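Local coordinates for protein probable CoA-transferase alpha subunit (Rhodococcus jostii, PDB 6COJ) that probably works as the alpha subunit of a CoA-transferase-family enzyme, binding a coenzyme A thioester whose acyl part is a spiro-lactone with a cyclohexene ring, at residues P47-R52 and G291-Y296; M119-L124 and P200-L205; H183-D188 and G258-R263. The protein carries 1 engineered substitution. All coordinates share one frame; numbering follows the deposited sequence.

Contact 1: P47-R52 and G291-Y296; sequences PMALVR and GSEDDY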
loop_
_atom_site.group_PDB
_atom_site.type_symbol
_atom_site.label_atom_id
_atom_site.label_comp_id
_atom_site.label_asym_id
_atom_site.label_seq_id
_atom_site.Cartn_x
_atom_site.Cartn_y
_atom_site.Cartn_z
ATOM N N PRO A 47 -20.572 -4.545 -7.515
ATOM C CA PRO A 47 -21.654 -3.549 -7.703
ATOM C C PRO A 47 -22.702 -4.070 -8.682
ATOM O O PRO A 47 -22.860 -3.592 -9.816
ATOM C CB PRO A 47 -20.888 -2.333 -8.232
ATOM C CG PRO A 47 -19.773 -2.943 -9.028
ATOM C CD PRO A 47 -19.340 -4.161 -8.230
ATOM N N MET A 48 -23.435 -5.095 -8.240
ATOM C CA MET A 48 -24.329 -5.823 -9.132
ATOM C C MET A 48 -25.521 -4.977 -9.563
ATOM O O MET A 48 -25.996 -5.118 -10.698
ATOM C CB MET A 48 -24.795 -7.123 -8.475
ATOM C CG MET A 48 -23.699 -8.131 -8.190
ATOM S SD MET A 48 -22.881 -8.766 -9.663
ATOM C CE MET A 48 -24.118 -9.935 -10.223
ATOM N N ALA A 49 -26.013 -4.093 -8.689
ATOM C CA ALA A 49 -27.070 -3.178 -9.106
ATOM C C ALA A 49 -26.588 -2.257 -10.221
ATOM O O ALA A 49 -27.319 -2.006 -11.186
ATOM C CB ALA A 49 -27.603 -2.391 -7.906
ATOM N N LEU A 50 -25.351 -1.758 -10.123
ATOM C CA LEU A 50 -24.816 -0.939 -11.210
ATOM C C LEU A 50 -24.626 -1.760 -12.483
ATOM O O LEU A 50 -24.897 -1.273 -13.590
ATOM C CB LEU A 50 -23.513 -0.261 -10.773
ATOM C CG LEU A 50 -23.692 0.968 -9.860
ATOM C CD1 LEU A 50 -22.393 1.305 -9.102
ATOM C CD2 LEU A 50 -24.188 2.190 -10.650
ATOM N N VAL A 51 -24.206 -3.022 -12.346
ATOM C CA VAL A 51 -24.076 -3.896 -13.514
ATOM C C VAL A 51 -25.435 -4.142 -14.168
ATOM O O VAL A 51 -25.557 -4.121 -15.400
ATOM C CB VAL A 51 -23.360 -5.209 -13.142
ATOM C CG1 VAL A 51 -23.443 -6.213 -14.294
ATOM C CG2 VAL A 51 -21.912 -4.933 -12.774
ATOM N N ARG A 52 -26.474 -4.389 -13.364
ATOM C CA ARG A 52 -27.814 -4.543 -13.932
ATOM C C ARG A 52 -28.272 -3.269 -14.636
ATOM O O ARG A 52 -28.956 -3.332 -15.664
ATOM C CB ARG A 52 -28.816 -4.976 -12.852
ATOM C CG ARG A 52 -28.655 -6.437 -12.418
ATOM C CD ARG A 52 -29.677 -6.878 -11.380
ATOM N NE ARG A 52 -29.446 -6.309 -10.052
ATOM C CZ ARG A 52 -28.681 -6.870 -9.117
ATOM N NH1 ARG A 52 -28.042 -8.018 -9.362
ATOM N NH2 ARG A 52 -28.553 -6.281 -7.937
ATOM N N GLY A 291 -36.823 -5.398 -15.738
ATOM C CA GLY A 291 -37.446 -4.291 -15.048
ATOM C C GLY A 291 -36.412 -3.454 -14.315
ATOM O O GLY A 291 -35.252 -3.362 -14.717
ATOM N N SER A 292 -36.855 -2.844 -13.217
ATOM C CA SER A 292 -36.008 -1.979 -12.409
ATOM C C SER A 292 -35.231 -2.791 -11.373
ATOM O O SER A 292 -35.398 -4.006 -11.243
ATOM C CB SER A 292 -36.862 -0.933 -11.700
ATOM O OG SER A 292 -37.686 -1.551 -10.729
ATOM N N GLU A 293 -34.362 -2.105 -10.622
ATOM C CA GLU A 293 -33.708 -2.743 -9.483
ATOM C C GLU A 293 -34.734 -3.207 -8.456
ATOM O O GLU A 293 -34.609 -4.302 -7.892
ATOM C CB GLU A 293 -32.697 -1.789 -8.848
ATOM C CG GLU A 293 -31.910 -2.362 -7.655
ATOM C CD GLU A 293 -30.991 -3.520 -8.020
ATOM O OE1 GLU A 293 -30.742 -3.756 -9.224
ATOM O OE2 GLU A 293 -30.473 -4.184 -7.091
ATOM N N ASP A 294 -35.768 -2.396 -8.213
ATOM C CA ASP A 294 -36.823 -2.807 -7.290
ATOM C C ASP A 294 -37.513 -4.076 -7.770
ATOM O O ASP A 294 -37.821 -4.965 -6.967
ATOM C CB ASP A 294 -37.838 -1.678 -7.093
ATOM C CG ASP A 294 -37.309 -0.560 -6.211
ATOM O OD1 ASP A 294 -36.284 -0.773 -5.530
ATOM O OD2 ASP A 294 -37.923 0.527 -6.193
ATOM N N ASP A 295 -37.758 -4.183 -9.081
ATOM C CA ASP A 295 -38.358 -5.399 -9.628
ATOM C C ASP A 295 -37.440 -6.594 -9.418
ATOM O O ASP A 295 -37.899 -7.684 -9.056
ATOM C CB ASP A 295 -38.648 -5.228 -11.119
ATOM C CG ASP A 295 -39.693 -4.167 -11.394
ATOM O OD1 ASP A 295 -40.553 -3.933 -10.520
ATOM O OD2 ASP A 295 -39.652 -3.572 -12.490
ATOM N N TYR A 296 -36.136 -6.406 -9.651
ATOM C CA TYR A 296 -35.177 -7.473 -9.395
ATOM C C TYR A 296 -35.227 -7.900 -7.936
ATOM O O TYR A 296 -35.274 -9.098 -7.628
ATOM C CB TYR A 296 -33.766 -7.006 -9.765
ATOM C CG TYR A 296 -32.673 -7.968 -9.350
ATOM C CD1 TYR A 296 -32.310 -9.027 -10.167
ATOM C CD2 TYR A 296 -32.007 -7.817 -8.134
ATOM C CE1 TYR A 296 -31.305 -9.906 -9.798
ATOM C CE2 TYR A 296 -31.010 -8.695 -7.754
ATOM C CZ TYR A 296 -30.662 -9.735 -8.587
ATOM O OH TYR A 296 -29.674 -10.617 -8.231
HETATM O O HOH W 1 -30.166 -2.077 -11.235
#

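Contact 2: M119-L124 and P200-L205; sequences MVKCGL and PYFDDL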
loop_
_atom_site.group_PDB
_atom_site.type_symbol
_atom_site.label_atom_id
_atom_site.label_comp_id
_atom_site.label_asym_id
_atom_site.label_seq_id
_atom_site.Cartn_x
_atom_site.Cartn_y
_atom_site.Cartn_z
ATOM N N MET A 119 -0.815 -8.688 -10.705
ATOM C CA MET A 119 -0.592 -7.665 -11.715
ATOM C C MET A 119 -1.752 -6.684 -11.796
ATOM O O MET A 119 -1.546 -5.527 -12.174
ATOM C CB MET A 119 -0.329 -8.308 -13.074
ATOM C CG MET A 119 1.001 -9.046 -13.144
ATOM S SD MET A 119 1.175 -10.031 -14.652
ATOM C CE MET A 119 1.180 -8.758 -15.914
ATOM N N VAL A 120 -2.977 -7.124 -11.484
ATOM C CA VAL A 120 -4.100 -6.190 -11.448
ATOM C C VAL A 120 -3.853 -5.111 -10.403
ATOM O O VAL A 120 -3.936 -3.912 -10.691
ATOM C CB VAL A 120 -5.427 -6.927 -11.197
ATOM C CG1 VAL A 120 -6.560 -5.921 -11.146
ATOM C CG2 VAL A 120 -5.710 -7.942 -12.310
ATOM N N LYS A 121 -3.562 -5.524 -9.170
ATOM C CA LYS A 121 -3.257 -4.571 -8.110
ATOM C C LYS A 121 -2.136 -3.635 -8.538
ATOM O O LYS A 121 -2.227 -2.409 -8.377
ATOM C CB LYS A 121 -2.867 -5.343 -6.848
ATOM C CG LYS A 121 -2.422 -4.456 -5.698
ATOM C CD LYS A 121 -1.823 -5.288 -4.563
ATOM C CE LYS A 121 -1.328 -4.375 -3.448
ATOM N NZ LYS A 121 -0.821 -5.116 -2.267
ATOM N N CYS A 122 -1.078 -4.204 -9.107
ATOM C CA CYS A 122 0.066 -3.412 -9.532
ATOM C C CYS A 122 -0.332 -2.372 -10.577
ATOM O O CYS A 122 0.036 -1.193 -10.468
ATOM C CB CYS A 122 1.120 -4.372 -10.078
ATOM S SG CYS A 122 2.637 -3.621 -10.647
ATOM N N GLY A 123 -1.081 -2.793 -11.600
ATOM C CA GLY A 123 -1.484 -1.857 -12.638
ATOM C C GLY A 123 -2.383 -0.750 -12.120
ATOM O O GLY A 123 -2.291 0.397 -12.569
ATOM N N LEU A 124 -3.271 -1.079 -11.180
ATOM C CA LEU A 124 -4.118 -0.048 -10.587
ATOM C C LEU A 124 -3.294 0.912 -9.744
ATOM O O LEU A 124 -3.527 2.123 -9.775
ATOM C CB LEU A 124 -5.225 -0.681 -9.745
ATOM C CG LEU A 124 -6.269 -1.498 -10.503
ATOM C CD1 LEU A 124 -7.156 -2.226 -9.505
ATOM C CD2 LEU A 124 -7.112 -0.591 -11.397
ATOM N N PRO A 200 -11.333 -4.946 2.392
ATOM C CA PRO A 200 -11.717 -3.848 1.486
ATOM C C PRO A 200 -11.648 -4.226 0.022
ATOM O O PRO A 200 -12.131 -3.460 -0.825
ATOM C CB PRO A 200 -10.667 -2.772 1.788
ATOM C CG PRO A 200 -9.451 -3.563 2.160
ATOM C CD PRO A 200 -9.980 -4.755 2.949
ATOM N N TYR A 201 -11.070 -5.381 -0.306
ATOM C CA TYR A 201 -10.695 -5.717 -1.687
ATOM C C TYR A 201 -9.803 -4.590 -2.205
ATOM O O TYR A 201 -8.816 -4.248 -1.532
ATOM C CB TYR A 201 -11.906 -6.107 -2.554
ATOM C CG TYR A 201 -12.718 -7.173 -1.869
ATOM C CD1 TYR A 201 -12.131 -8.393 -1.519
ATOM C CD2 TYR A 201 -14.043 -6.948 -1.505
ATOM C CE1 TYR A 201 -12.849 -9.365 -0.840
ATOM C CE2 TYR A 201 -14.774 -7.921 -0.829
ATOM C CZ TYR A 201 -14.175 -9.120 -0.494
ATOM O OH TYR A 201 -14.911 -10.053 0.197
ATOM N N PHE A 202 -10.095 -4.011 -3.370
ATOM C CA PHE A 202 -9.229 -3.035 -4.010
ATOM C C PHE A 202 -10.038 -1.843 -4.486
ATOM O O PHE A 202 -9.622 -1.129 -5.403
ATOM C CB PHE A 202 -8.467 -3.695 -5.162
ATOM C CG PHE A 202 -7.678 -4.889 -4.722
ATOM C CD1 PHE A 202 -8.288 -6.123 -4.543
ATOM C CD2 PHE A 202 -6.336 -4.763 -4.426
ATOM C CE1 PHE A 202 -7.550 -7.212 -4.067
ATOM C CE2 PHE A 202 -5.603 -5.852 -3.970
ATOM C CZ PHE A 202 -6.214 -7.072 -3.797
ATOM N N ASP A 203 -11.180 -1.589 -3.836
ATOM C CA ASP A 203 -12.106 -0.591 -4.371
ATOM C C ASP A 203 -11.517 0.810 -4.326
ATOM O O ASP A 203 -11.832 1.639 -5.195
ATOM C CB ASP A 203 -13.441 -0.636 -3.629
ATOM C CG ASP A 203 -14.259 -1.867 -3.965
ATOM O OD1 ASP A 203 -13.799 -2.682 -4.793
ATOM O OD2 ASP A 203 -15.365 -2.017 -3.399
ATOM N N ASP A 204 -10.676 1.093 -3.331
ATOM C CA ASP A 204 -9.979 2.374 -3.306
ATOM C C ASP A 204 -9.068 2.527 -4.518
ATOM O O ASP A 204 -9.002 3.605 -5.120
ATOM C CB ASP A 204 -9.183 2.516 -2.003
ATOM C CG ASP A 204 -8.227 1.355 -1.773
ATOM O OD1 ASP A 204 -8.586 0.199 -2.067
ATOM O OD2 ASP A 204 -7.100 1.584 -1.279
ATOM N N LEU A 205 -8.354 1.460 -4.890
ATOM C CA LEU A 205 -7.467 1.534 -6.048
ATOM C C LEU A 205 -8.243 1.731 -7.346
ATOM O O LEU A 205 -7.814 2.491 -8.221
ATOM C CB LEU A 205 -6.610 0.273 -6.144
ATOM C CG LEU A 205 -5.649 0.002 -4.987
ATOM C CD1 LEU A 205 -4.853 -1.274 -5.223
ATOM C CD2 LEU A 205 -4.719 1.180 -4.827
#

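Contact 3: H183-D188 and G258-R263; sequences HLNLGD and GDSYGR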
loop_
_atom_site.group_PDB
_atom_site.type_symbol
_atom_site.label_atom_id
_atom_site.label_comp_id
_atom_site.label_asym_id
_atom_site.label_seq_id
_atom_site.Cartn_x
_atom_site.Cartn_y
_atom_site.Cartn_z
ATOM N N HIS A 183 -19.004 -0.976 -4.950
ATOM C CA HIS A 183 -20.090 -1.051 -3.976
ATOM C C HIS A 183 -19.504 -1.182 -2.579
ATOM O O HIS A 183 -18.658 -2.050 -2.337
ATOM C CB HIS A 183 -20.985 -2.267 -4.232
ATOM C CG HIS A 183 -22.177 -2.320 -3.336
ATOM N ND1 HIS A 183 -23.307 -1.566 -3.570
ATOM C CD2 HIS A 183 -22.417 -3.019 -2.199
ATOM C CE1 HIS A 183 -24.200 -1.810 -2.625
ATOM N NE2 HIS A 183 -23.687 -2.692 -1.783
ATOM N N LEU A 184 -19.975 -0.346 -1.661
ATOM C CA LEU A 184 -19.490 -0.341 -0.288
ATOM C C LEU A 184 -20.663 -0.384 0.688
ATOM O O LEU A 184 -21.833 -0.277 0.311
ATOM C CB LEU A 184 -18.565 0.859 -0.021
ATOM C CG LEU A 184 -17.180 0.656 -0.640
ATOM C CD1 LEU A 184 -16.402 1.960 -0.690
ATOM C CD2 LEU A 184 -16.383 -0.399 0.143
ATOM N N ASN A 185 -20.345 -0.553 1.969
ATOM C CA ASN A 185 -21.413 -0.791 2.929
ATOM C C ASN A 185 -22.090 0.481 3.414
ATOM O O ASN A 185 -23.275 0.452 3.756
ATOM C CB ASN A 185 -20.908 -1.627 4.107
ATOM C CG ASN A 185 -20.407 -2.985 3.659
ATOM O OD1 ASN A 185 -21.172 -3.970 3.613
ATOM N ND2 ASN A 185 -19.141 -3.054 3.312
ATOM N N LEU A 186 -21.366 1.588 3.486
ATOM C CA LEU A 186 -21.892 2.791 4.103
ATOM C C LEU A 186 -21.181 3.976 3.481
ATOM O O LEU A 186 -19.986 3.898 3.186
ATOM C CB LEU A 186 -21.593 2.765 5.607
ATOM C CG LEU A 186 -22.444 3.632 6.521
ATOM C CD1 LEU A 186 -23.913 3.234 6.416
ATOM C CD2 LEU A 186 -21.947 3.442 7.932
ATOM N N GLY A 187 -21.899 5.073 3.299
ATOM C CA GLY A 187 -21.266 6.263 2.762
ATOM C C GLY A 187 -22.141 7.474 2.980
ATOM O O GLY A 187 -23.319 7.355 3.321
ATOM N N ASP A 188 -21.549 8.649 2.760
ATOM C CA ASP A 188 -22.269 9.911 2.840
ATOM C C ASP A 188 -22.544 10.446 1.430
ATOM O O ASP A 188 -22.123 9.859 0.425
ATOM C CB ASP A 188 -21.580 10.873 3.824
ATOM C CG ASP A 188 -20.300 11.519 3.278
ATOM O OD1 ASP A 188 -20.010 11.422 2.060
ATOM O OD2 ASP A 188 -19.546 12.060 4.119
ATOM N N GLY A 258 -19.596 -8.352 2.933
ATOM C CA GLY A 258 -19.016 -8.101 4.243
ATOM C C GLY A 258 -20.013 -8.414 5.337
ATOM O O GLY A 258 -20.666 -9.465 5.325
ATOM N N ASP A 259 -20.149 -7.472 6.285
ATOM C CA ASP A 259 -21.049 -7.630 7.427
ATOM C C ASP A 259 -22.524 -7.508 7.062
ATOM O O ASP A 259 -23.379 -7.868 7.884
ATOM C CB ASP A 259 -20.769 -6.541 8.470
ATOM C CG ASP A 259 -19.565 -6.843 9.330
ATOM O OD1 ASP A 259 -19.067 -7.988 9.285
ATOM O OD2 ASP A 259 -19.123 -5.927 10.056
ATOM N N SER A 260 -22.851 -6.982 5.880
ATOM C CA SER A 260 -24.249 -6.705 5.555
ATOM C C SER A 260 -25.018 -7.982 5.251
ATOM O O SER A 260 -26.150 -8.156 5.714
ATOM C CB SER A 260 -24.341 -5.730 4.379
ATOM O OG SER A 260 -23.762 -4.477 4.719
ATOM N N TYR A 261 -24.437 -8.868 4.447
ATOM C CA TYR A 261 -25.052 -10.146 4.113
ATOM C C TYR A 261 -24.010 -11.027 3.444
ATOM O O TYR A 261 -23.000 -10.544 2.918
ATOM C CB TYR A 261 -26.291 -9.992 3.204
ATOM C CG TYR A 261 -26.137 -8.983 2.075
ATOM C CD1 TYR A 261 -25.592 -9.351 0.847
ATOM C CD2 TYR A 261 -26.541 -7.668 2.239
ATOM C CE1 TYR A 261 -25.464 -8.426 -0.193
ATOM C CE2 TYR A 261 -26.398 -6.730 1.219
ATOM C CZ TYR A 261 -25.864 -7.116 0.006
ATOM O OH TYR A 261 -25.731 -6.190 -1.010
ATOM N N GLY A 262 -24.269 -12.333 3.482
ATOM C CA GLY A 262 -23.476 -13.295 2.748
ATOM C C GLY A 262 -23.966 -13.481 1.321
ATOM O O GLY A 262 -24.885 -12.812 0.846
ATOM N N ARG A 263 -23.317 -14.408 0.625
ATOM C CA ARG A 263 -23.694 -14.699 -0.752
ATOM C C ARG A 263 -25.028 -15.433 -0.789
ATOM O O ARG A 263 -25.303 -16.303 0.039
ATOM C CB ARG A 263 -22.613 -15.558 -1.414
ATOM C CG ARG A 263 -22.870 -15.891 -2.888
ATOM C CD ARG A 263 -21.706 -16.680 -3.500
ATOM N NE ARG A 263 -20.444 -15.952 -3.383
ATOM C CZ ARG A 263 -19.452 -16.286 -2.565
ATOM N NH1 ARG A 263 -19.552 -17.363 -1.798
ATOM N NH2 ARG A 263 -18.351 -15.549 -2.522
#

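Contact 1: P47-R52 and G291-Y296
Helices 48-56 and 293-306 bring their opening turns together where Ala49 faces Glu293, the two CA atoms 6.7 Å apart. The contact turns on Arg52, which grips Glu293 side-on. Arg52 NE donates to Glu293 OE1 over 3.0 Å in a nearly straight bond, and Arg52 NH2 reaches Glu293 OE2, also at 3.0 Å. Each oxygen offers its syn lone pair, so carboxylate and guanidinium lie nearly coplanar as a two-pronged salt bridge. Arg52 bends at chi3 (-72°) to turn its flat end onto Tyr296. Guanidinium and ring stack almost in parallel, planes 10° apart, with Arg52 CZ 3.6 Å from the ring centroid in a cation-pi contact, while Arg52 CD adds a CH-pi touch over the same face. Met48 O lies over the opposite face of the guanidinium, and His253 ties the far end by hydrogen bonds to Arg52 NH1 and Tyr296 OH. Glu293 has further partners: Gln297 binds OE2, and a water donates to both Glu293 OE1 (2.7 Å) and Ala49 O (2.8 Å). Ala49 CB packs 3.5 Å from Glu293 OE2. A leucine in place of Arg52 would probably leave the buried Glu293 carboxylate without its cationic mate and Tyr296 without the flat group on its face. Ser292 and Asp295 close the start of the second helix as a capping box, and a salt bridge backed by a cation-pi stack thus joins the chain's last helix to one beside the parallel, Rossmann-like sheet of the CoA-transferase fold.

Contact 2: M119-L124 and P200-L205
Lys121 and Leu124, one turn apart on helix 117-128, meet Phe202 and Leu205 at the start of helix 203-208. No hydrogen bond crosses between the two segments; the contact is made by carbon. Lys121 sends its chain out with CG opposite the backbone N (chi1 176°) and stays fully extended beyond it, so the methylenes form a straight rod that crosses Phe202 at about a right angle and meets its ring edge: Lys121 CD comes within 3.9 Å of Phe202 CE2, near the ring plane. Lys121 CG also lies 4.0 Å from Leu205 CD1, so the same carbon touches both the ring edge and the leucine methyl. Phe202, the N-cap residue, holds CG opposite its carbonyl carbon (chi1 -56°), swinging the ring over toward the lysine. Its own edge is lined as well by Leu205, whose CD1 sits 3.9 Å from Phe202 CD2. One turn further along, the backbones draw closer, with the CA atoms of Leu124 and Leu205 5.9 Å apart, and the two leucines touch through their first carbons, CB to CB at 4.0 Å. The amine of Lys121 runs on past this apolar patch to hydrogen-bond the backbone of a neighbouring protein chain, and outside the contact Asp204 pairs with a basic residue of that chain. Phe202 also meets the ring of Tyr67, and its side chain lies about 7 Å from the bound CoA thioester. Behind helix 117-128, Cys122 packs on strands 133-136 and 168-173; Leu124 reaches strand 177-184 of the parallel sheet, against which Asp203 also rests at the foot of helix 203-208.

Contact 3: H183-D188 and G258-R263
Asn185 belongs to a classic beta bulge: together with Leu186 it faces Ala194, where strand 177-184 of the parallel sheet runs on towards 186-187, and the loop 258-263 comes in against it. The nearest CA atoms across the contact are those of Asn185 and Ser260, 7.1 Å apart. Asn185 directs its side chain at the loop, its CB 4.1 Å and its CG 3.8 Å from Ser260 OG. The CB of Ser260 points toward Asn185 in turn. Gly258, two residues ahead of Ser260, has a positive phi of 59°, and a CB there would point toward the strand. The bulge marks a change of sheet here: Leu184 still pairs with the backbone of Ser216 and Glu218 in the parallel sheet of the Rossmann-like fold, whereas 186-187 pairs with 193-194 in a small antiparallel sheet. One residue before Leu184, His183 turns its ring to the loop with CG opposite the backbone N (chi1 -175°). Tyr261 comes from the opposite direction, its CG set between backbone N and carbonyl carbon (chi1 42°), and this brings Tyr261 OH to 4.1 Å from His183 NE2. The two groups share a mediator: both Tyr261 OH and His183 NE2 hydrogen-bond Glu218 OE1. Ser216 OG takes up the other imidazole nitrogen, ND1, so the His183 ring is gripped at both nitrogens and its rotation fixed, and the backbone N of Ala252 gives the tyrosine oxygen a second partner.

Overall arrangement
Contact 1 is buried throughout and rests on charge: a salt bridge and a stacked ring between two helix starts. Contacts 2 and 3 are only partly buried. Contact 2 is apolar and borders a neighbouring chain, whereas contact 3 is small and polar, its two aromatic groups joined through a third residue. Contacts 1 and 2 lie on opposite sides of the chain's centre, with centres 25 Å apart. Contact 3 bridges them through strand 177-184: Pro47 CA of contact 1 packs 3.8 Å from His183 CB, and Asp203 OD2 of contact 2 lies 4.0 Å from Leu184 CD2. Along the chain, contact 1 encloses both others, and contacts 2 and 3 interleave.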